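Ganglioside-induced differentiation-associated protein 2 (Homo sapiens, PDB 4UML) is of uncertain function; its N-terminal macro domain, the part described here, has a fold that in relatives binds ADP-ribose and related ligands. Local coordinates at residues Leu48-Lys51 / Asp52-Gly55; Asp82-Pro85 / Val86-Ser89; Arg191-Leu194 / Glu195-Glu199; Ala207-Asp210 / Leu211-Gly214. All blocks are in the same frame, centred on the assembly; numbering follows the deposited sequence.

Interaction 1: Leu48-Lys51 / Asp52-Gly55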
# COMPACT_ATOMS: atom_id res chain seq x y z
N LEU A 48 -15.22 13.70 8.56
CA LEU A 48 -16.63 13.65 8.21
C LEU A 48 -16.93 12.43 7.32
O LEU A 48 -16.13 12.04 6.45
CB LEU A 48 -17.03 14.95 7.47
CG LEU A 48 -16.60 16.30 8.10
CD1 LEU A 48 -16.96 17.47 7.19
CD2 LEU A 48 -17.18 16.48 9.52
N TYR A 49 -18.08 11.82 7.56
CA TYR A 49 -18.67 10.86 6.63
C TYR A 49 -18.48 11.33 5.19
O TYR A 49 -18.80 12.48 4.86
CB TYR A 49 -20.17 10.73 6.89
CG TYR A 49 -20.86 9.87 5.87
CD1 TYR A 49 -20.71 8.50 5.92
CD2 TYR A 49 -21.64 10.42 4.85
CE1 TYR A 49 -21.33 7.68 4.98
CE2 TYR A 49 -22.26 9.61 3.91
CZ TYR A 49 -22.10 8.24 3.99
OH TYR A 49 -22.66 7.36 3.10
N ASN A 50 -17.96 10.46 4.33
CA ASN A 50 -17.83 10.80 2.91
C ASN A 50 -18.03 9.53 2.10
O ASN A 50 -17.12 8.70 1.97
CB ASN A 50 -16.48 11.46 2.66
CG ASN A 50 -16.25 11.78 1.20
OD1 ASN A 50 -16.82 11.15 0.31
ND2 ASN A 50 -15.38 12.73 0.95
N LYS A 51 -19.25 9.37 1.58
CA LYS A 51 -19.70 8.13 0.93
C LYS A 51 -18.81 7.74 -0.24
O LYS A 51 -18.51 6.57 -0.47
CB LYS A 51 -21.14 8.31 0.41
CG LYS A 51 -21.64 7.15 -0.43
CD LYS A 51 -23.15 7.09 -0.53
CE LYS A 51 -23.59 5.67 -0.81
NZ LYS A 51 -25.07 5.56 -0.99
N ASP A 52 -18.45 8.76 -1.00
CA ASP A 52 -17.68 8.61 -2.21
C ASP A 52 -16.28 8.04 -1.90
O ASP A 52 -15.82 7.11 -2.55
CB ASP A 52 -17.59 9.99 -2.88
CG ASP A 52 -16.71 9.99 -4.10
OD1 ASP A 52 -17.15 9.52 -5.16
OD2 ASP A 52 -15.57 10.49 -3.98
N VAL A 53 -15.62 8.60 -0.89
CA VAL A 53 -14.29 8.13 -0.45
C VAL A 53 -14.37 6.71 0.12
O VAL A 53 -13.52 5.86 -0.19
CB VAL A 53 -13.69 9.14 0.55
CG1 VAL A 53 -12.46 8.59 1.24
CG2 VAL A 53 -13.34 10.43 -0.18
N ASN A 54 -15.41 6.43 0.91
CA ASN A 54 -15.57 5.12 1.50
C ASN A 54 -15.74 4.00 0.51
O ASN A 54 -15.42 2.85 0.83
CB ASN A 54 -16.80 5.07 2.40
CG ASN A 54 -16.61 5.80 3.71
OD1 ASN A 54 -15.60 6.50 3.94
ND2 ASN A 54 -17.58 5.64 4.60
N GLY A 55 -16.34 4.33 -0.64
CA GLY A 55 -16.58 3.36 -1.70
C GLY A 55 -15.30 2.95 -2.43
O GLY A 55 -15.29 1.91 -3.09
O HOH W 1 -16.03 8.65 5.43
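Asn-54 N donates to Asn-50 O at 3.0 Å, and this nearly straight bond, which meets the oxygen almost end-on to its carbonyl, closes the first turn of helix 51-54. Asn-50 occupies the N-cap of that helix. Its CG lies opposite the backbone N (chi1 177°), which swings the amide over the helix start, and OD1 accepts a hydrogen bond from Val-53 N at 3.1 Å. The N-H aims straight at the oxygen (170°) but arrives from above the amide plane. Asparagine suits the place because a short side chain brings a carbonyl to a backbone N-H that has no preceding turn to bond to. The same amide rests on Val-53, the two side chains crossing at about a right angle with ND2 3.3 Å from the CG2 methyl. A water accepts from Asn-50 N at 2.9 Å and donates to Asn-54 OD1 at 2.7 Å, joining the two residues; Asn-54 ND2 is used by Pro-225 O of the C-terminal tail. Gly-55 N completes the next bond, to Lys-51 O at 3.1 Å. In this one-turn helix the cap and the two i to i+4 bonds thus supply acceptors for three backbone N-H groups, and the partial negative charge on Asn-50 OD1 probably offsets the positive end of the helix dipole.

Interaction 2: Asp82-Pro85 / Val86-Ser89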
# COMPACT_ATOMS: atom_id res chain seq x y z
N ASP A 82 15.62 -6.71 -0.25
CA ASP A 82 15.15 -7.18 1.05
C ASP A 82 14.38 -8.47 0.92
O ASP A 82 13.56 -8.61 0.01
CB ASP A 82 14.25 -6.13 1.70
CG ASP A 82 14.05 -6.37 3.16
OD1 ASP A 82 15.06 -6.54 3.84
OD2 ASP A 82 12.90 -6.34 3.65
N LYS A 83 14.63 -9.41 1.82
CA LYS A 83 13.85 -10.62 1.92
C LYS A 83 12.81 -10.42 3.00
O LYS A 83 13.17 -10.31 4.16
CB LYS A 83 14.74 -11.84 2.24
CG LYS A 83 15.90 -12.03 1.27
N ASN A 84 11.54 -10.34 2.61
CA ASN A 84 10.42 -10.28 3.56
C ASN A 84 9.22 -10.94 2.90
O ASN A 84 9.22 -11.15 1.70
CB ASN A 84 10.16 -8.82 4.02
CG ASN A 84 9.54 -7.95 2.92
OD1 ASN A 84 8.41 -8.19 2.52
ND2 ASN A 84 10.29 -6.98 2.42
N PRO A 85 8.21 -11.29 3.67
CA PRO A 85 7.09 -12.04 3.12
C PRO A 85 6.41 -11.37 1.90
O PRO A 85 5.96 -12.06 0.97
CB PRO A 85 6.12 -12.09 4.29
CG PRO A 85 6.95 -11.91 5.50
CD PRO A 85 8.01 -10.97 5.10
N VAL A 86 6.34 -10.05 1.90
CA VAL A 86 5.71 -9.33 0.80
C VAL A 86 6.54 -9.49 -0.46
O VAL A 86 6.04 -10.01 -1.48
CB VAL A 86 5.47 -7.84 1.16
CG1 VAL A 86 5.14 -7.03 -0.08
CG2 VAL A 86 4.37 -7.74 2.19
N SER A 87 7.82 -9.11 -0.36
CA SER A 87 8.75 -9.18 -1.47
C SER A 87 8.94 -10.60 -2.00
O SER A 87 9.19 -10.78 -3.19
CB SER A 87 10.12 -8.65 -1.08
OG SER A 87 10.07 -7.25 -0.85
N GLU A 88 8.91 -11.57 -1.10
CA GLU A 88 9.07 -12.96 -1.52
C GLU A 88 7.98 -13.36 -2.52
O GLU A 88 8.27 -13.94 -3.56
CB GLU A 88 9.06 -13.90 -0.32
CG GLU A 88 10.34 -13.88 0.49
CD GLU A 88 10.28 -14.85 1.67
OE1 GLU A 88 10.29 -16.08 1.41
OE2 GLU A 88 10.23 -14.39 2.84
N SER A 89 6.72 -13.07 -2.20
CA SER A 89 5.61 -13.39 -3.14
C SER A 89 5.71 -12.61 -4.42
O SER A 89 5.56 -13.17 -5.50
CB SER A 89 4.27 -13.08 -2.54
OG SER A 89 4.20 -13.69 -1.29
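Asn-84 is extended (psi 164°) and the chain coils from Pro-85 onward, so that Glu-88 N comes back to Asn-84 O at 2.8 Å, nearly in line with the carbonyl. Proline fits the first turn because it brings no backbone N-H needing an acceptor. The side chain of Asn-84 is tucked between its own N and carbonyl carbon (chi1 71°), which carries OD1 over the helix start. There it accepts a well-directed bond from Ser-87 N at 3.1 Å, from above the amide plane, and a weak one from Val-86 N at 2.9 Å. This N-cap opens helix 85-94 after strand 71-75 of the macro domain, in a region that in relatives borders the ADP-ribose pocket. The other end of the amide is held too: ND2 gives a straight bond, in its own plane, to Asp-82 OD2 at 3.0 Å, meeting the anti side of the carboxylate, and also bonds Thr-75 O. Were the amide cut back to an alanine here, Ser-87 N would probably be left without its acceptor and Asp-82 OD2 without this donor, letting the loop shift against the helix. Asp-82 OD1 is salt-bridged to Lys-174, while Ser-87 OG, 3.3 Å from Asn-84 ND2, bonds Asn-74 OD1 of strand 71-75.

Interaction 3: Arg191-Leu194 / Glu195-Glu199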
# COMPACT_ATOMS: atom_id res chain seq x y z
N ARG A 191 -6.66 8.65 3.39
CA ARG A 191 -7.91 9.44 3.55
C ARG A 191 -7.75 10.82 2.92
O ARG A 191 -8.52 11.20 2.04
CB ARG A 191 -8.33 9.52 5.02
CG ARG A 191 -9.41 10.55 5.31
CD ARG A 191 -10.71 10.18 4.63
NE ARG A 191 -11.70 11.27 4.59
CZ ARG A 191 -12.98 11.20 5.00
NH1 ARG A 191 -13.49 10.11 5.58
NH2 ARG A 191 -13.75 12.26 4.84
N ARG A 192 -6.71 11.53 3.33
CA ARG A 192 -6.50 12.90 2.93
C ARG A 192 -6.24 13.02 1.46
O ARG A 192 -6.70 13.97 0.80
CB ARG A 192 -5.38 13.54 3.74
CG ARG A 192 -5.75 13.69 5.19
CD ARG A 192 -4.61 14.24 6.02
NE ARG A 192 -5.06 14.56 7.39
CZ ARG A 192 -4.26 14.74 8.44
NH1 ARG A 192 -2.94 14.64 8.32
NH2 ARG A 192 -4.78 15.01 9.63
N PHE A 193 -5.52 12.05 0.93
CA PHE A 193 -5.28 12.03 -0.51
C PHE A 193 -6.55 11.74 -1.27
O PHE A 193 -6.77 12.30 -2.35
CB PHE A 193 -4.23 10.96 -0.87
CG PHE A 193 -4.06 10.75 -2.34
CD1 PHE A 193 -4.86 9.84 -3.01
CD2 PHE A 193 -3.08 11.44 -3.04
CE1 PHE A 193 -4.70 9.62 -4.37
CE2 PHE A 193 -2.90 11.22 -4.41
CZ PHE A 193 -3.72 10.32 -5.07
N LEU A 194 -7.38 10.83 -0.78
CA LEU A 194 -8.57 10.51 -1.52
C LEU A 194 -9.58 11.67 -1.49
O LEU A 194 -10.34 11.86 -2.44
CB LEU A 194 -9.22 9.24 -1.01
CG LEU A 194 -8.59 7.90 -1.41
CD1 LEU A 194 -9.26 6.77 -0.67
CD2 LEU A 194 -8.70 7.68 -2.90
N GLU A 195 -9.60 12.43 -0.40
CA GLU A 195 -10.47 13.59 -0.27
C GLU A 195 -10.21 14.58 -1.39
O GLU A 195 -11.14 15.05 -2.01
CB GLU A 195 -10.27 14.28 1.08
CG GLU A 195 -11.12 13.73 2.20
CD GLU A 195 -10.77 14.33 3.55
OE1 GLU A 195 -9.86 15.20 3.65
OE2 GLU A 195 -11.39 13.92 4.53
N ILE A 196 -8.94 14.88 -1.64
CA ILE A 196 -8.55 15.84 -2.68
C ILE A 196 -8.46 15.23 -4.08
O ILE A 196 -9.01 15.78 -5.03
CB ILE A 196 -7.22 16.52 -2.34
CG1 ILE A 196 -7.40 17.51 -1.18
CG2 ILE A 196 -6.68 17.26 -3.56
CD1 ILE A 196 -7.57 16.88 0.19
N HIS A 197 -7.76 14.10 -4.21
CA HIS A 197 -7.42 13.53 -5.53
C HIS A 197 -8.18 12.26 -5.91
O HIS A 197 -7.78 11.52 -6.81
CB HIS A 197 -5.93 13.22 -5.61
CG HIS A 197 -5.05 14.36 -5.23
ND1 HIS A 197 -4.68 15.34 -6.13
CD2 HIS A 197 -4.45 14.67 -4.06
CE1 HIS A 197 -3.90 16.22 -5.52
NE2 HIS A 197 -3.75 15.83 -4.26
N GLY A 198 -9.29 12.02 -5.23
CA GLY A 198 -10.01 10.77 -5.40
C GLY A 198 -10.60 10.50 -6.77
O GLY A 198 -10.66 9.34 -7.19
N GLU A 199 -11.08 11.53 -7.45
CA GLU A 199 -11.91 11.33 -8.65
C GLU A 199 -11.33 10.36 -9.68
O GLU A 199 -12.07 9.57 -10.25
CB GLU A 199 -12.22 12.67 -9.32
CG GLU A 199 -13.42 13.38 -8.70
CD GLU A 199 -14.28 14.05 -9.75
OE1 GLU A 199 -14.63 13.38 -10.74
OE2 GLU A 199 -14.62 15.25 -9.58
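From CB, the side chain of Arg-191 runs up the helix toward Glu-195, one turn on, and bends at the next bond (chi2 66°) to bring the edge of its guanidinium to the acid. CD lies 3.8 Å from Glu-195 OE2. NE then binds that oxygen at 2.7 Å in a salt bridge. NH2 adds a weaker bond to the same OE2 at 2.9 Å, so one carboxylate oxygen sits at the guanidinium edge between two N-H groups. The two planes stand 86° apart, and NE approaches OE2 from above the carboxylate plane. The remaining donors leave the helix: NH2 also bonds Leu-48 O and NH1 bonds Tyr-223 O, which makes the long, many-donor arginine apt for a buried position. Around the helix, His-197 follows Phe-193 by the same spacing. His-197 CB lies over one face of the phenyl ring, 3.9 Å from its centroid in a CH-pi contact, while the rings, tilted by 30°, are slid apart with little overlap. Phe-193 also packs on Leu-154 and Lys-158 of helix 139-159. Both pairs follow the i to i+4 spacing typical of side chains on one face of an alpha-helix, here in the last turns of helix 179-197, the crossover of the beta-alpha-beta unit between strands 164-167 and 203-208.

Interaction 4: Ala207-Asp210 / Leu211-Gly214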
# COMPACT_ATOMS: atom_id res chain seq x y z
N ALA A 207 -4.15 -4.63 1.53
CA ALA A 207 -3.90 -6.05 1.69
C ALA A 207 -3.20 -6.31 3.01
O ALA A 207 -2.10 -5.78 3.26
CB ALA A 207 -3.03 -6.56 0.55
N VAL A 208 -3.81 -7.14 3.85
CA VAL A 208 -3.29 -7.41 5.19
C VAL A 208 -3.15 -8.91 5.45
O VAL A 208 -3.72 -9.72 4.75
CB VAL A 208 -4.16 -6.77 6.28
CG1 VAL A 208 -4.16 -5.25 6.13
CG2 VAL A 208 -5.59 -7.31 6.31
N SER A 209 -2.33 -9.27 6.43
CA SER A 209 -2.30 -10.66 6.93
C SER A 209 -2.98 -10.68 8.27
O SER A 209 -3.48 -9.66 8.74
CB SER A 209 -0.86 -11.16 7.06
OG SER A 209 -0.20 -10.47 8.11
N ASP A 210 -3.03 -11.86 8.90
CA ASP A 210 -3.68 -11.99 10.21
C ASP A 210 -3.01 -11.12 11.25
O ASP A 210 -3.67 -10.61 12.16
CB ASP A 210 -3.69 -13.46 10.67
CG ASP A 210 -4.67 -14.31 9.87
OD1 ASP A 210 -5.89 -14.00 9.89
OD2 ASP A 210 -4.23 -15.27 9.20
N LEU A 211 -1.71 -10.93 11.11
CA LEU A 211 -0.97 -10.05 11.98
C LEU A 211 -1.62 -8.65 12.08
O LEU A 211 -1.79 -8.11 13.18
CB LEU A 211 0.49 -9.97 11.51
CG LEU A 211 1.49 -9.11 12.29
CD1 LEU A 211 1.62 -9.54 13.75
CD2 LEU A 211 2.86 -9.17 11.62
N GLU A 212 -2.03 -8.07 10.94
CA GLU A 212 -2.46 -6.65 10.91
C GLU A 212 -3.94 -6.38 10.83
O GLU A 212 -4.38 -5.29 11.17
CB GLU A 212 -1.78 -5.89 9.74
CG GLU A 212 -0.26 -6.06 9.67
CD GLU A 212 0.16 -7.12 8.68
OE1 GLU A 212 -0.69 -7.98 8.32
OE2 GLU A 212 1.33 -7.08 8.25
N GLU A 213 -4.73 -7.36 10.36
CA GLU A 213 -6.17 -7.14 10.08
C GLU A 213 -6.94 -6.44 11.21
O GLU A 213 -7.64 -5.45 10.98
CB GLU A 213 -6.84 -8.49 9.74
CG GLU A 213 -8.32 -8.40 9.39
CD GLU A 213 -8.91 -9.72 8.92
OE1 GLU A 213 -8.55 -10.79 9.47
OE2 GLU A 213 -9.74 -9.71 7.99
N GLY A 214 -6.82 -6.94 12.43
CA GLY A 214 -7.56 -6.38 13.58
C GLY A 214 -7.29 -4.90 13.82
O GLY A 214 -8.20 -4.13 14.09
O HOH W 2 -5.55 -9.53 13.24
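Glu-212 turns its carboxylate back against Ser-209, so that one oxygen, OE1, is gripped from opposite faces of its plane. Ser-209 N meets OE1 at 2.8 Å nearly along the C-O direction, and the hydroxyl OG donates to it at 2.5 Å from above the plane. A bend at chi2 (98°, away from a staggered value) folds the glutamate back onto Ser-209, and the serine hydroxyl, held between its own N and carbonyl carbon (chi1 68°), points to the same place. OG also takes a weak bond from Leu-211 N at 3.4 Å. Ser-209 and Glu-212 form a capping box, the glutamate oxygen accepting from the N-cap serine, at the start of helix 210-223, where strand 203-208 of the macro-domain sheet ends. Ser-209 O is shared too, accepting from Glu-212 N and, nearly end-on, from Glu-213 N, both at 3.1 Å. With an alanine in place of Glu-212, Ser-209 N and OG would probably lose their common acceptor and the serine hydroxyl would be left to turn. Val-208 crosses Glu-213 at about a right angle, its CG2 methyl 3.8 Å from Glu-213 CB, setting branched aliphatic bulk against the glutamate stem. Asp-210 and Glu-213 run side by side, their carboxylate planes 56° apart, with Asp-210 OD1 4.2 Å from Glu-213 OE1; Lys-61, a weak, long ion pair for Asp-210, may ease the repulsion.

In the fold
The four contacts follow one another along the chain without overlap, all within the macro domain. Interaction 1 and interaction 3 lie on the same side of the chain's centre, 10 Å apart between centres, and touch: Val-53 packs on Leu-194 and Arg-191 NH2 probably bonds Leu-48 O, tying short helix 51-54 and the segment before it to helix 179-197. Interaction 2 lies on the opposite side, its centre 33 Å from that of interaction 1. Interaction 4 is nearer to it, with centres 16 Å and nearest atoms about 7 Å apart. Strand 203-208, which follows helix 179-197, leads into interaction 4. Interactions 1, 2 and 4 begin helices, while interaction 3 lies in the last turns of one.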